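Local coordinates for protein fatty acid synthase 1, isoform A (Drosophila melanogaster, PDB 6FN6) that probably carries out, within a multifunctional enzyme, the dehydration and NADPH-dependent reduction steps by which growing acyl chains become long-chain saturated fatty acids, at residues 709-714 and 781-786. Sequence-based numbering, arbitrary orientation.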
loop_
_atom_site.group_PDB
_atom_site.type_symbol
_atom_site.label_atom_id
_atom_site.label_comp_id
_atom_site.label_asym_id
_atom_site.label_seq_id
_atom_site.Cartn_x
_atom_site.Cartn_y
_atom_site.Cartn_z
ATOM N N GLU A 709 -20.397 17.748 0.528
ATOM C CA GLU A 709 -19.107 17.094 0.706
ATOM C C GLU A 709 -18.032 17.781 -0.128
ATOM O O GLU A 709 -18.339 18.570 -1.023
ATOM C CB GLU A 709 -19.190 15.614 0.323
ATOM C CG GLU A 709 -20.011 14.767 1.281
ATOM C CD GLU A 709 -19.897 13.279 0.995
ATOM O OE1 GLU A 709 -19.889 12.897 -0.194
ATOM O OE2 GLU A 709 -19.818 12.491 1.961
ATOM N N LYS A 710 -16.774 17.483 0.186
ATOM C CA LYS A 710 -15.638 18.013 -0.559
ATOM C C LYS A 710 -15.034 16.923 -1.439
ATOM O O LYS A 710 -14.761 15.820 -0.962
ATOM C CB LYS A 710 -14.571 18.565 0.391
ATOM C CG LYS A 710 -15.070 19.602 1.386
ATOM C CD LYS A 710 -13.994 19.924 2.416
ATOM C CE LYS A 710 -14.451 20.985 3.401
ATOM N NZ LYS A 710 -13.461 21.178 4.498
ATOM N N ILE A 711 -14.826 17.222 -2.716
ATOM C CA ILE A 711 -14.224 16.245 -3.621
ATOM C C ILE A 711 -13.033 16.840 -4.366
ATOM O O ILE A 711 -13.081 17.977 -4.839
ATOM C CB ILE A 711 -15.262 15.701 -4.620
ATOM C CG1 ILE A 711 -14.651 14.562 -5.442
ATOM C CG2 ILE A 711 -15.743 16.809 -5.553
ATOM C CD1 ILE A 711 -15.674 13.701 -6.159
ATOM N N LEU A 712 -11.977 16.044 -4.485
ATOM C CA LEU A 712 -10.790 16.434 -5.234
ATOM C C LEU A 712 -10.800 15.756 -6.594
ATOM O O LEU A 712 -10.599 14.545 -6.690
ATOM C CB LEU A 712 -9.517 16.064 -4.468
ATOM C CG LEU A 712 -8.192 16.299 -5.203
ATOM C CD1 LEU A 712 -8.016 17.767 -5.554
ATOM C CD2 LEU A 712 -7.018 15.801 -4.373
ATOM N N ILE A 713 -11.050 16.543 -7.637
ATOM C CA ILE A 713 -11.063 16.037 -9.006
ATOM C C ILE A 713 -9.755 16.395 -9.697
ATOM O O ILE A 713 -9.544 17.548 -10.081
ATOM C CB ILE A 713 -12.249 16.597 -9.821
ATOM C CG1 ILE A 713 -13.551 16.558 -9.016
ATOM C CG2 ILE A 713 -12.389 15.846 -11.135
ATOM C CD1 ILE A 713 -14.068 15.176 -8.736
ATOM N N HIS A 714 -8.878 15.413 -9.857
ATOM C CA HIS A 714 -7.629 15.632 -10.573
ATOM C C HIS A 714 -7.894 15.740 -12.072
ATOM O O HIS A 714 -8.925 15.277 -12.563
ATOM C CB HIS A 714 -6.638 14.501 -10.293
ATOM C CG HIS A 714 -5.881 14.663 -9.012
ATOM N ND1 HIS A 714 -5.421 15.885 -8.568
ATOM C CD2 HIS A 714 -5.499 13.758 -8.081
ATOM C CE1 HIS A 714 -4.789 15.724 -7.420
ATOM N NE2 HIS A 714 -4.823 14.443 -7.102
ATOM N N VAL A 781 -10.578 15.973 2.205
ATOM C CA VAL A 781 -11.801 15.874 1.416
ATOM C C VAL A 781 -12.458 14.513 1.621
ATOM O O VAL A 781 -11.835 13.586 2.134
ATOM C CB VAL A 781 -11.516 16.130 -0.079
ATOM C CG1 VAL A 781 -11.060 17.566 -0.288
ATOM C CG2 VAL A 781 -10.473 15.148 -0.613
ATOM N N ASP A 782 -13.720 14.401 1.212
ATOM C CA ASP A 782 -14.492 13.171 1.392
ATOM C C ASP A 782 -14.300 12.182 0.249
ATOM O O ASP A 782 -14.459 10.977 0.435
ATOM C CB ASP A 782 -15.978 13.493 1.538
ATOM C CG ASP A 782 -16.260 14.409 2.706
ATOM O OD1 ASP A 782 -16.110 13.954 3.861
ATOM O OD2 ASP A 782 -16.631 15.578 2.471
ATOM N N LEU A 783 -13.990 12.692 -0.939
ATOM C CA LEU A 783 -13.735 11.827 -2.084
ATOM C C LEU A 783 -12.570 12.349 -2.908
ATOM O O LEU A 783 -12.334 13.556 -2.983
ATOM C CB LEU A 783 -14.970 11.711 -2.982
ATOM C CG LEU A 783 -16.318 11.393 -2.339
ATOM C CD1 LEU A 783 -17.188 12.638 -2.324
ATOM C CD2 LEU A 783 -17.010 10.257 -3.068
ATOM N N VAL A 784 -11.852 11.422 -3.533
ATOM C CA VAL A 784 -10.800 11.765 -4.473
ATOM C C VAL A 784 -11.018 10.961 -5.745
ATOM O O VAL A 784 -11.060 9.730 -5.711
ATOM C CB VAL A 784 -9.401 11.499 -3.885
ATOM C CG1 VAL A 784 -8.311 11.867 -4.888
ATOM C CG2 VAL A 784 -9.215 12.268 -2.587
ATOM N N LEU A 785 -11.170 11.663 -6.862
ATOM C CA LEU A 785 -11.215 11.021 -8.169
ATOM C C LEU A 785 -9.849 11.179 -8.815
ATOM O O LEU A 785 -9.512 12.253 -9.313
ATOM C CB LEU A 785 -12.305 11.633 -9.047
ATOM C CG LEU A 785 -12.518 10.973 -10.412
ATOM C CD1 LEU A 785 -13.012 9.536 -10.257
ATOM C CD2 LEU A 785 -13.485 11.790 -11.257
ATOM N N ASN A 786 -9.064 10.106 -8.799
ATOM C CA ASN A 786 -7.657 10.182 -9.179
ATOM C C ASN A 786 -7.341 9.491 -10.510
ATOM O O ASN A 786 -7.765 8.359 -10.755
ATOM C CB ASN A 786 -6.794 9.566 -8.077
ATOM C CG ASN A 786 -5.314 9.726 -8.340
ATOM O OD1 ASN A 786 -4.854 10.802 -8.721
ATOM N ND2 ASN A 786 -4.559 8.653 -8.142
#
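K710 meets D782 where the parallel pairing of strands 710-713 and 783-786 begins, their axes approaching to 4.7 Å at 11°. Backbone N of K710 donates nearly straight to D782 OD2 (3.0 Å), using its anti lone pair. K710 O accepts two bonds, from D782 N at 2.8 Å, where segment 781-786 turns a corner, and, in the carbonyl plane, from L783 N. Beyond this a parallel ladder follows: L712 N to L783 O, L785 N to L712 O, and H714 N to L785 O (3.3 Å).

The carboxylates of E709 and D782 stack with planes 13° apart, E709 OE2 lying 4.4 Å from D782 OD1; R805, salt-bridged to E709 OE1, probably eases this like-charge approach. A leucine for E709 would probably leave R805 without its mate and K706 N without its acceptor.

I711 CG1, turned anti to its own N (chi1 -173°), thereby meets L783 CB at 3.8 Å, and I713 CD1 reaches L785 CB; on the other face L712 CD2 lies beside V784 CG1, while L712 CB touches V781 CG2, before the corner. N786 OD1, which accepts from L788 N, lies at the H714 ring edge, 3.1 Å from H714 CD2; E808 takes N786 ND2, and S796 and T738 bond the ring nitrogens.

Strands 734-739 and 804-808 flank the pair, mid-sheet in the six-stranded parallel, Rossmann-type half of the enoylreductase; strand 710-713 leads into a probable glycine-rich turn, touched by I713, before helix 719-731.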